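Local coordinates for protein Glucose/sorbosone dehydrogenases (PDB 2G8S) that belongs to the glucose/sorbosone dehydrogenase family of beta-propeller proteins and carries a bound calcium ion, at residues A[41-46]-A[107-112]. Numbering follows the deposited sequence.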
ATOM      1  N   LEU A  41      -5.898   6.326  14.928  1.00  7.75           N
ATOM      2  CA  LEU A  41      -6.837   6.536  13.818  1.00  7.94           C
ATOM      3  C   LEU A  41      -7.628   7.803  14.121  1.00  8.27           C
ATOM      4  O   LEU A  41      -8.201   7.935  15.197  1.00  9.42           O
ATOM      5  CB  LEU A  41      -7.778   5.336  13.667  1.00  7.74           C
ATOM      6  CG  LEU A  41      -8.813   5.356  12.525  1.00  7.35           C
ATOM      7  CD1 LEU A  41      -8.144   5.327  11.147  1.00  6.99           C
ATOM      8  CD2 LEU A  41      -9.792   4.203  12.645  1.00  8.17           C
ATOM      9  N   ARG A  42      -7.640   8.747  13.187  1.00  8.06           N
ATOM     10  CA  ARG A  42      -8.317  10.018  13.432  1.00  8.49           C
ATOM     11  C   ARG A  42      -9.230  10.366  12.271  1.00  8.65           C
ATOM     12  O   ARG A  42      -9.068   9.850  11.170  1.00  9.04           O
ATOM     13  CB  ARG A  42      -7.311  11.143  13.704  1.00  8.69           C
ATOM     14  CG  ARG A  42      -6.632  11.033  15.084  1.00  8.81           C
ATOM     15  CD  ARG A  42      -5.621  12.137  15.268  1.00  9.97           C
ATOM     16  NE  ARG A  42      -4.815  12.030  16.492  1.00 10.54           N
ATOM     17  CZ  ARG A  42      -4.835  12.913  17.490  1.00 12.30           C
ATOM     18  NH1 ARG A  42      -5.641  13.975  17.442  1.00 12.54           N
ATOM     19  NH2 ARG A  42      -4.037  12.741  18.534  1.00 12.86           N
ATOM     20  N   HIS A  43     -10.217  11.207  12.547  1.00  8.95           N
ATOM     21  CA  HIS A  43     -11.148  11.697  11.537  1.00  9.07           C
ATOM     22  C   HIS A  43     -10.830  13.154  11.232  1.00  9.44           C
ATOM     23  O   HIS A  43     -10.635  13.958  12.157  1.00  9.77           O
ATOM     24  CB  HIS A  43     -12.579  11.565  12.075  1.00  9.49           C
ATOM     25  CG  HIS A  43     -13.617  12.266  11.250  1.00 10.32           C
ATOM     26  ND1 HIS A  43     -14.404  13.282  11.751  1.00 11.54           N
ATOM     27  CD2 HIS A  43     -14.008  12.084   9.966  1.00 11.20           C
ATOM     28  CE1 HIS A  43     -15.238  13.696  10.811  1.00 10.75           C
ATOM     29  NE2 HIS A  43     -15.015  12.989   9.716  1.00 10.99           N
ATOM     30  N   TRP A  44     -10.745  13.487   9.945  1.00  9.71           N
ATOM     31  CA  TRP A  44     -10.611  14.875   9.514  1.00  9.36           C
ATOM     32  C   TRP A  44     -11.831  15.278   8.696  1.00  9.71           C
ATOM     33  O   TRP A  44     -12.304  14.504   7.868  1.00  9.13           O
ATOM     34  CB  TRP A  44      -9.338  15.083   8.681  1.00  9.46           C
ATOM     35  CG  TRP A  44      -9.163  16.524   8.301  1.00  9.17           C
ATOM     36  CD1 TRP A  44      -8.505  17.480   9.019  1.00  9.82           C
ATOM     37  CD2 TRP A  44      -9.692  17.183   7.139  1.00  9.57           C
ATOM     38  NE1 TRP A  44      -8.587  18.696   8.376  1.00 10.33           N
ATOM     39  CE2 TRP A  44      -9.308  18.541   7.223  1.00  9.85           C
ATOM     40  CE3 TRP A  44     -10.446  16.758   6.035  1.00  9.90           C
ATOM     41  CZ2 TRP A  44      -9.649  19.479   6.244  1.00 10.47           C
ATOM     42  CZ3 TRP A  44     -10.794  17.696   5.065  1.00 10.37           C
ATOM     43  CH2 TRP A  44     -10.392  19.042   5.181  1.00 10.08           C
ATOM     44  N   GLN A  45     -12.324  16.493   8.922  0.70  9.76           N
ATOM     45  CA  GLN A  45     -13.423  17.030   8.121  0.70 10.39           C
ATOM     46  C   GLN A  45     -13.316  18.542   8.000  0.70 10.10           C
ATOM     47  O   GLN A  45     -12.993  19.228   8.971  0.70  9.92           O
ATOM     48  CB  GLN A  45     -14.779  16.646   8.714  0.70 10.71           C
ATOM     49  CG  GLN A  45     -15.962  17.026   7.824  0.70 11.61           C
ATOM     50  CD  GLN A  45     -17.276  16.454   8.320  0.70 12.32           C
ATOM     51  OE1 GLN A  45     -17.336  15.316   8.783  0.70 13.92           O
ATOM     52  NE2 GLN A  45     -18.344  17.240   8.211  0.70 14.03           N
ATOM     53  N   ALA A  46     -13.603  19.051   6.803  1.00 10.37           N
ATOM     54  CA  ALA A  46     -13.538  20.486   6.530  1.00 10.24           C
ATOM     55  C   ALA A  46     -14.367  21.265   7.553  1.00 10.44           C
ATOM     56  O   ALA A  46     -15.525  20.928   7.797  1.00 10.73           O
ATOM     57  CB  ALA A  46     -14.031  20.774   5.119  1.00 10.24           C
ATOM     58  N   ASP A 107     -21.682   5.315  13.948  1.00 12.42           N
ATOM     59  CA  ASP A 107     -22.402   6.380  13.246  0.50 12.91           C
ATOM     60  C   ASP A 107     -21.816   7.752  13.554  1.00 12.86           C
ATOM     61  O   ASP A 107     -21.750   8.629  12.686  1.00 12.91           O
ATOM     62  CB  ASP A 107     -23.880   6.372  13.653  0.50 13.36           C
ATOM     63  CG  ASP A 107     -24.647   5.182  13.094  0.50 14.51           C
ATOM     64  OD1 ASP A 107     -24.243   4.625  12.051  0.50 16.31           O
ATOM     65  OD2 ASP A 107     -25.675   4.813  13.696  0.50 16.57           O
ATOM     66  N   ASP A 108     -21.398   7.942  14.807  1.00 12.56           N
ATOM     67  CA  ASP A 108     -20.877   9.241  15.243  1.00 12.43           C
ATOM     68  C   ASP A 108     -19.369   9.426  15.036  1.00 12.27           C
ATOM     69  O   ASP A 108     -18.799  10.450  15.417  1.00 12.34           O
ATOM     70  CB  ASP A 108     -21.307   9.560  16.693  1.00 12.74           C
ATOM     71  CG  ASP A 108     -20.551   8.753  17.745  1.00 13.89           C
ATOM     72  OD1 ASP A 108     -19.626   7.981  17.407  1.00 13.80           O
ATOM     73  OD2 ASP A 108     -20.876   8.910  18.944  1.00 16.01           O
ATOM     74  N   LEU A 109     -18.738   8.419  14.433  1.00 11.80           N
ATOM     75  CA  LEU A 109     -17.325   8.471  14.032  1.00 11.87           C
ATOM     76  C   LEU A 109     -16.323   8.511  15.195  1.00 11.89           C
ATOM     77  O   LEU A 109     -15.140   8.795  14.987  1.00 12.04           O
ATOM     78  CB  LEU A 109     -17.071   9.643  13.058  1.00 12.19           C
ATOM     79  CG  LEU A 109     -17.947   9.704  11.802  1.00 11.75           C
ATOM     80  CD1 LEU A 109     -17.635  10.953  10.967  1.00 11.99           C
ATOM     81  CD2 LEU A 109     -17.823   8.439  10.944  1.00 12.95           C
ATOM     82  N   SER A 110     -16.782   8.195  16.408  1.00 11.38           N
ATOM     83  CA  SER A 110     -15.910   8.244  17.581  1.00 11.24           C
ATOM     84  C   SER A 110     -15.197   6.928  17.870  1.00 10.92           C
ATOM     85  O   SER A 110     -14.216   6.907  18.629  1.00 10.61           O
ATOM     86  CB  SER A 110     -16.707   8.660  18.826  1.00 10.93           C
ATOM     87  OG  SER A 110     -17.652   7.665  19.173  1.00 12.15           O
ATOM     88  N   LYS A 111     -15.678   5.834  17.285  1.00 10.60           N
ATOM     89  CA  LYS A 111     -15.164   4.519  17.654  0.80 10.79           C
ATOM     90  C   LYS A 111     -15.281   3.452  16.565  1.00 10.48           C
ATOM     91  O   LYS A 111     -16.126   3.544  15.653  1.00 10.13           O
ATOM     92  CB  LYS A 111     -15.838   4.049  18.943  0.80 11.82           C
ATOM     93  CG  LYS A 111     -17.300   3.695  18.804  0.80 12.94           C
ATOM     94  CD  LYS A 111     -17.961   3.495  20.174  0.80 16.87           C
ATOM     95  CE  LYS A 111     -18.373   4.818  20.796  0.80 19.40           C
ATOM     96  NZ  LYS A 111     -18.504   4.717  22.270  0.80 21.45           N
ATOM     97  N   VAL A 112     -14.410   2.453  16.676  1.00  9.27           N
ATOM     98  CA  VAL A 112     -14.473   1.253  15.873  1.00  8.56           C
ATOM     99  C   VAL A 112     -14.936   0.177  16.849  1.00  8.49           C
ATOM    100  O   VAL A 112     -14.367   0.039  17.946  1.00  9.16           O
ATOM    101  CB  VAL A 112     -13.094   0.893  15.304  1.00  8.41           C
ATOM    102  CG1 VAL A 112     -13.151  -0.418  14.541  1.00  8.52           C
ATOM    103  CG2 VAL A 112     -12.591   2.016  14.393  1.00  8.60           C
TER
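Leu-41 and His-43, on one strand, face Val-112 and Leu-109 across the contact; residues 41-43 and 109-112 run nearly opposite, 162° apart, and stay well separated: the CA atoms of His-43 and Leu-109 lie 7.4 Å from each other, and no hydrogen bond joins the segments. Here two neighbouring sheets, consistent with adjacent propeller blades, meet through side chains. Strand 40-45 belongs to a four-stranded antiparallel sheet; residues 107-111 lie in the turn between strand 96-105 of the next sheet and strand 112-113, which Val-112 begins.

The principal pairing sets a methyl group on an aromatic face. CD1 of Leu-109 sits 3.7 Å from the centroid of the His-43 ring and 19° off its normal, a CH-pi contact displaced toward the NE2-CE1 side, where CD1 comes within 3.5 Å of NE2. With CG anti to the backbone N (chi1 169°), the imidazole of His-43 reaches out from the strand to meet this methyl. Its NE2 is hydrogen-bonded to the carbonyl oxygen of His-30, which probably limits rotation of the ring whose one face meets CD1 of Leu-109. At the other end, Leu-41 and Val-112 meet methyl to methyl, CD2 to CG2 at 4.0 Å, their side chains crossing at about a right angle.

Behind Leu-109, OD1 of Asp-108 accepts from Ser-110 N at 3.0 Å, an Asx turn, and from Ser-110 OG at 2.7 Å, both donors approaching from the same face of the carboxylate; Ser-106 OG is a further partner. The turn is thus shaped by its own bonds and the strand by its sheet neighbours. Just beyond, Ser-110 shares a backbone hydrogen bond with Ser-55, but between residues 41-46 and 107-112 the contact rests on dispersion and the CH-pi contact.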